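PDB 5MP7: ribose-phosphate pyrophosphokinase from Mycobacterium smegmatis, which probably transfers the pyrophosphoryl group of ATP to the 1-hydroxyl of ribose 5-phosphate, yielding the nucleotide precursor PRPP with AMP as the other product. Local coordinates for residues 69-74 against 100-105; 94-99 against 307-312. One frame throughout, in Å; residues are numbered along the deposited sequence.

Interaction 1: residues 69-74 against 100-105; sequences APLNQW and YPYARQ
Leu-71 and Tyr-102 give up the most surface here, and both are buried. The leucine sends out a two-pronged end: CD2 lies 3.6 Å from CE2 of the Tyr-102 ring, approaching it obliquely, while CD1 sits 4.0 Å from CB of Pro-101. With CG turned anti to the backbone N (chi1 165°), the isopropyl group of Leu-71 reaches across to the loop. Next to it, Asn-72 meets the phenol at its edge. Tyr-102 OH donates to Asn-72 OD1 over 2.7 Å, landing on a lone pair in the carbonyl plane with a C=O...O angle of 131°; amide and ring planes are 32° apart. Pro-101 and Tyr-102 form the middle of a type II turn from Tyr-100 to Ala-103, which leaves Tyr-102 with a positive phi.

A second subunit adds to the grip. Its Ile-48 N is also hydrogen-bonded to Tyr-102 OH, and its Glu-47 takes the backbone N of Tyr-102 and a salt bridge from Arg-104. Since Glu-47, Arg-104 and Gln-105 are predicted ATP ligands, the tyrosine probably helps fix the nucleotide site at this interface. In the fold, the contact ties the start of helix 71-87 to the loop between strand 92-97 and helix 116-127, whose first residue, Ser-116, touches Tyr-102.

Interaction 2: residues 94-99 against 307-312; sequences TAILPF and NTIRAV
Ile-96 and Ile-309 meet through aliphatic carbon alone, and no ring, amide or guanidinium takes part in this contact. The aromatic group of these segments, Phe-99, turns to other company, packing edge-to-face with His-260. At the centre, the two isoleucine ends meet tip to tip, CD1 of Ile-96 lying 3.7 Å from CD1 of Ile-309, with the side chains crossing at about a right angle. CD1 of Ile-96 also rests 3.9 Å from CG1 of Ile-309. An extended second torsion (chi2 174°) carries the Ile-309 methyl out from the helix toward the strand, although its CB does not itself aim there.

One helical turn further on, Val-312 reaches Thr-94, CG1 of the valine standing 4.1 Å from OG1 of the threonine. That is a loose touch, and the hydroxyl is satisfied by Arg-131 NH1 in the neighbouring strand. Val-312 also packs on Phe-62 and Arg-131, in strands 60-64 and 131-135, so it spans three strands of the parallel sheet. Thr-94 and Ile-96 present one face of strand 92-97 to helix 302-314, while the alternate residues Ala-95 and Leu-97 touch helix 71-87, so the strand is packed by helices on both faces.

The chemistry is nonpolar and weakly directional: shape and burial hold the C-terminal helix against the N-terminal domain's sheet, and the one polar atom involved finds its hydrogen bond within that sheet.

Along the chain the segments alternate: 69-74, then 94-99, directly followed by 100-105, and finally 307-312. The two contacts, with centres about 18 Å apart, therefore use adjoining halves of one continuous run, 94-105, that leaves strand 92-97 of the five-stranded parallel sheet and enters the loop ahead of helix 116-127. Interaction 1 joins that loop to the start of helix 71-87, the helix just before the strand, beside a predicted ATP site at a subunit interface. Interaction 2, away from the annotated sites, brings helix 302-314 back from the far end of the chain onto the same strand, uniting sequence-distant parts in one domain.

Interaction 1: residues 69-74 against 100-105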
loop_
_atom_site.group_PDB
_atom_site.type_symbol
_atom_site.label_atom_id
_atom_site.label_comp_id
_atom_site.label_asym_id
_atom_site.label_seq_id
_atom_site.Cartn_x
_atom_site.Cartn_y
_atom_site.Cartn_z
ATOM N N ALA A 69 10.855 32.259 -39.083
ATOM C CA ALA A 69 10.102 31.368 -38.193
ATOM C C ALA A 69 11.009 30.832 -37.080
ATOM O O ALA A 69 12.155 30.494 -37.363
ATOM C CB ALA A 69 9.539 30.209 -38.989
ATOM N N PRO A 70 10.561 30.775 -35.824
ATOM C CA PRO A 70 9.292 31.340 -35.316
ATOM C C PRO A 70 9.367 32.857 -35.006
ATOM O O PRO A 70 10.152 33.306 -34.151
ATOM C CB PRO A 70 9.084 30.567 -34.014
ATOM C CG PRO A 70 10.471 30.263 -33.524
ATOM C CD PRO A 70 11.351 30.134 -34.751
ATOM N N LEU A 71 8.521 33.628 -35.658
ATOM C CA LEU A 71 8.732 35.091 -35.817
ATOM C C LEU A 71 8.472 35.965 -34.571
ATOM O O LEU A 71 9.169 36.928 -34.314
ATOM C CB LEU A 71 7.879 35.531 -37.007
ATOM C CG LEU A 71 7.550 36.959 -37.313
ATOM C CD1 LEU A 71 7.364 37.114 -38.816
ATOM C CD2 LEU A 71 6.296 37.365 -36.587
ATOM N N ASN A 72 7.485 35.586 -33.775
ATOM C CA ASN A 72 7.089 36.363 -32.611
ATOM C C ASN A 72 8.139 36.413 -31.499
ATOM O O ASN A 72 8.276 37.424 -30.808
ATOM C CB ASN A 72 5.777 35.826 -32.080
ATOM C CG ASN A 72 4.689 35.900 -33.123
ATOM O OD1 ASN A 72 4.345 37.009 -33.603
ATOM N ND2 ASN A 72 4.153 34.738 -33.516
ATOM N N GLN A 73 8.859 35.310 -31.342
ATOM C CA GLN A 73 10.014 35.250 -30.480
ATOM C C GLN A 73 11.076 36.296 -30.846
ATOM O O GLN A 73 11.652 36.939 -29.980
ATOM C CB GLN A 73 10.625 33.869 -30.588
ATOM C CG GLN A 73 11.793 33.640 -29.670
ATOM C CD GLN A 73 12.516 32.349 -30.012
ATOM O OE1 GLN A 73 11.932 31.451 -30.616
ATOM N NE2 GLN A 73 13.787 32.248 -29.612
ATOM N N TRP A 74 11.331 36.468 -32.135
ATOM C CA TRP A 74 12.399 37.385 -32.551
ATOM C C TRP A 74 11.968 38.825 -32.454
ATOM O O TRP A 74 12.785 39.712 -32.212
ATOM C CB TRP A 74 12.910 37.081 -33.952
ATOM C CG TRP A 74 13.354 35.692 -34.158
ATOM C CD1 TRP A 74 12.877 34.846 -35.092
ATOM C CD2 TRP A 74 14.310 34.961 -33.407
ATOM N NE1 TRP A 74 13.472 33.622 -34.978
ATOM C CE2 TRP A 74 14.374 33.668 -33.957
ATOM C CE3 TRP A 74 15.128 35.271 -32.328
ATOM C CZ2 TRP A 74 15.235 32.678 -33.480
ATOM C CZ3 TRP A 74 15.983 34.270 -31.833
ATOM C CH2 TRP A 74 16.030 32.988 -32.426
ATOM N N TYR A 100 10.138 43.126 -42.584
ATOM C CA TYR A 100 9.233 43.750 -41.615
ATOM C C TYR A 100 8.121 42.772 -41.248
ATOM O O TYR A 100 7.332 42.374 -42.094
ATOM C CB TYR A 100 8.674 45.025 -42.205
ATOM C CG TYR A 100 7.929 45.904 -41.247
ATOM C CD1 TYR A 100 6.597 45.644 -40.911
ATOM C CD2 TYR A 100 8.502 47.062 -40.744
ATOM C CE1 TYR A 100 5.878 46.494 -40.081
ATOM C CE2 TYR A 100 7.786 47.929 -39.891
ATOM C CZ TYR A 100 6.472 47.641 -39.586
ATOM O OH TYR A 100 5.741 48.447 -38.771
ATOM N N PRO A 101 8.080 42.334 -40.005
ATOM C CA PRO A 101 7.049 41.385 -39.611
ATOM C C PRO A 101 5.641 41.978 -39.627
ATOM O O PRO A 101 5.467 43.136 -39.247
ATOM C CB PRO A 101 7.427 41.025 -38.158
ATOM C CG PRO A 101 8.355 42.076 -37.696
ATOM C CD PRO A 101 8.789 42.902 -38.854
ATOM N N TYR A 102 4.679 41.147 -40.048
ATOM C CA TYR A 102 3.294 41.465 -40.184
ATOM C C TYR A 102 3.006 42.455 -41.297
ATOM O O TYR A 102 1.921 43.032 -41.340
ATOM C CB TYR A 102 2.705 41.941 -38.840
ATOM C CG TYR A 102 2.601 40.841 -37.875
ATOM C CD1 TYR A 102 1.547 39.982 -37.929
ATOM C CD2 TYR A 102 3.595 40.624 -36.922
ATOM C CE1 TYR A 102 1.427 38.945 -37.032
ATOM C CE2 TYR A 102 3.503 39.594 -36.014
ATOM C CZ TYR A 102 2.407 38.753 -36.075
ATOM O OH TYR A 102 2.331 37.664 -35.260
ATOM N N ALA A 103 3.945 42.666 -42.203
ATOM C CA ALA A 103 3.755 43.635 -43.312
ATOM C C ALA A 103 2.568 43.313 -44.185
ATOM O O ALA A 103 1.944 44.230 -44.690
ATOM C CB ALA A 103 5.006 43.762 -44.153
ATOM N N ARG A 104 2.239 42.026 -44.341
ATOM C CA ARG A 104 1.077 41.647 -45.122
ATOM C C ARG A 104 -0.266 42.043 -44.496
ATOM O O ARG A 104 -1.232 42.287 -45.219
ATOM C CB ARG A 104 1.109 40.170 -45.455
ATOM C CG ARG A 104 2.112 39.867 -46.562
ATOM C CD ARG A 104 2.308 38.374 -46.751
ATOM N NE ARG A 104 2.826 37.751 -45.533
ATOM C CZ ARG A 104 2.997 36.438 -45.355
ATOM N NH1 ARG A 104 2.689 35.561 -46.308
ATOM N NH2 ARG A 104 3.502 36.005 -44.208
ATOM N N GLN A 105 -0.326 42.145 -43.169
ATOM C CA GLN A 105 -1.522 42.645 -42.477
ATOM C C GLN A 105 -1.470 44.174 -42.293
ATOM O O GLN A 105 -1.324 44.667 -41.191
ATOM C CB GLN A 105 -1.671 41.909 -41.158
ATOM C CG GLN A 105 -3.010 42.128 -40.462
ATOM C CD GLN A 105 -4.190 41.517 -41.208
ATOM O OE1 GLN A 105 -4.128 40.383 -41.677
ATOM N NE2 GLN A 105 -5.263 42.277 -41.342
#

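Interaction 2: residues 94-99 against 307-312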
loop_
_atom_site.group_PDB
_atom_site.type_symbol
_atom_site.label_atom_id
_atom_site.label_comp_id
_atom_site.label_asym_id
_atom_site.label_seq_id
_atom_site.Cartn_x
_atom_site.Cartn_y
_atom_site.Cartn_z
ATOM N N THR A 94 18.059 53.017 -33.369
ATOM C CA THR A 94 17.469 52.682 -34.642
ATOM C C THR A 94 17.217 51.164 -34.708
ATOM O O THR A 94 18.114 50.397 -34.490
ATOM C CB THR A 94 18.410 53.084 -35.789
ATOM O OG1 THR A 94 18.721 54.490 -35.710
ATOM C CG2 THR A 94 17.782 52.776 -37.116
ATOM N N ALA A 95 15.996 50.751 -34.980
ATOM C CA ALA A 95 15.662 49.362 -35.188
ATOM C C ALA A 95 15.795 49.031 -36.671
ATOM O O ALA A 95 15.281 49.737 -37.542
ATOM C CB ALA A 95 14.248 49.086 -34.748
ATOM N N ILE A 96 16.495 47.956 -36.969
ATOM C CA ILE A 96 16.650 47.501 -38.330
ATOM C C ILE A 96 15.892 46.183 -38.465
ATOM O O ILE A 96 16.198 45.214 -37.787
ATOM C CB ILE A 96 18.122 47.296 -38.641
ATOM C CG1 ILE A 96 18.821 48.637 -38.640
ATOM C CG2 ILE A 96 18.289 46.656 -40.000
ATOM C CD1 ILE A 96 20.307 48.475 -38.553
ATOM N N LEU A 97 14.893 46.172 -39.331
ATOM C CA LEU A 97 14.093 44.975 -39.548
ATOM C C LEU A 97 14.122 44.645 -41.030
ATOM O O LEU A 97 13.288 45.119 -41.745
ATOM C CB LEU A 97 12.671 45.220 -39.106
ATOM C CG LEU A 97 12.531 45.465 -37.601
ATOM C CD1 LEU A 97 12.632 46.936 -37.320
ATOM C CD2 LEU A 97 11.183 44.977 -37.089
ATOM N N PRO A 98 15.115 43.869 -41.498
ATOM C CA PRO A 98 15.275 43.697 -42.937
ATOM C C PRO A 98 14.012 43.143 -43.583
ATOM O O PRO A 98 13.641 43.589 -44.651
ATOM C CB PRO A 98 16.435 42.719 -43.043
ATOM C CG PRO A 98 17.212 42.904 -41.796
ATOM C CD PRO A 98 16.197 43.203 -40.741
ATOM N N PHE A 99 13.353 42.198 -42.929
ATOM C CA PHE A 99 12.017 41.756 -43.312
ATOM C C PHE A 99 11.046 42.228 -42.222
ATOM O O PHE A 99 11.157 41.828 -41.057
ATOM C CB PHE A 99 12.036 40.244 -43.442
ATOM C CG PHE A 99 10.682 39.605 -43.634
ATOM C CD1 PHE A 99 10.158 39.469 -44.905
ATOM C CD2 PHE A 99 9.979 39.085 -42.552
ATOM C CE1 PHE A 99 8.942 38.849 -45.111
ATOM C CE2 PHE A 99 8.764 38.468 -42.743
ATOM C CZ PHE A 99 8.235 38.358 -44.027
ATOM N N ASN A 307 25.724 50.783 -45.694
ATOM C CA ASN A 307 25.642 52.157 -46.190
ATOM C C ASN A 307 24.552 52.971 -45.524
ATOM O O ASN A 307 24.764 54.149 -45.235
ATOM C CB ASN A 307 25.398 52.223 -47.681
ATOM C CG ASN A 307 26.659 52.188 -48.487
ATOM O OD1 ASN A 307 27.342 53.191 -48.615
ATOM N ND2 ASN A 307 26.960 51.048 -49.060
ATOM N N THR A 308 23.398 52.356 -45.282
ATOM C CA THR A 308 22.320 53.043 -44.593
ATOM C C THR A 308 22.673 53.380 -43.147
ATOM O O THR A 308 22.396 54.484 -42.698
ATOM C CB THR A 308 21.026 52.213 -44.590
ATOM O OG1 THR A 308 20.689 51.867 -45.927
ATOM C CG2 THR A 308 19.872 53.018 -44.049
ATOM N N ILE A 309 23.286 52.444 -42.422
ATOM C CA ILE A 309 23.741 52.692 -41.044
ATOM C C ILE A 309 24.761 53.822 -41.009
ATOM O O ILE A 309 24.679 54.699 -40.153
ATOM C CB ILE A 309 24.350 51.429 -40.399
ATOM C CG1 ILE A 309 23.252 50.387 -40.216
ATOM C CG2 ILE A 309 25.025 51.706 -39.059
ATOM C CD1 ILE A 309 23.757 49.047 -39.713
ATOM N N ARG A 310 25.684 53.824 -41.958
ATOM C CA ARG A 310 26.719 54.831 -41.997
ATOM C C ARG A 310 26.113 56.218 -42.214
ATOM O O ARG A 310 26.485 57.180 -41.540
ATOM C CB ARG A 310 27.715 54.498 -43.096
ATOM C CG ARG A 310 29.097 55.100 -42.976
ATOM C CD ARG A 310 30.294 54.299 -43.622
ATOM N NE ARG A 310 30.271 53.795 -45.034
ATOM C CZ ARG A 310 30.342 52.527 -45.475
ATOM N NH1 ARG A 310 30.375 51.487 -44.647
ATOM N NH2 ARG A 310 30.339 52.290 -46.783
ATOM N N ALA A 311 25.161 56.321 -43.128
ATOM C CA ALA A 311 24.528 57.597 -43.430
ATOM C C ALA A 311 23.660 58.125 -42.273
ATOM O O ALA A 311 23.650 59.317 -41.991
ATOM C CB ALA A 311 23.675 57.467 -44.673
ATOM N N VAL A 312 22.945 57.237 -41.615
ATOM C CA VAL A 312 22.176 57.606 -40.423
ATOM C C VAL A 312 23.094 58.078 -39.315
ATOM O O VAL A 312 22.838 59.124 -38.688
ATOM C CB VAL A 312 21.304 56.435 -39.911
ATOM C CG1 VAL A 312 20.717 56.710 -38.536
ATOM C CG2 VAL A 312 20.175 56.145 -40.908
#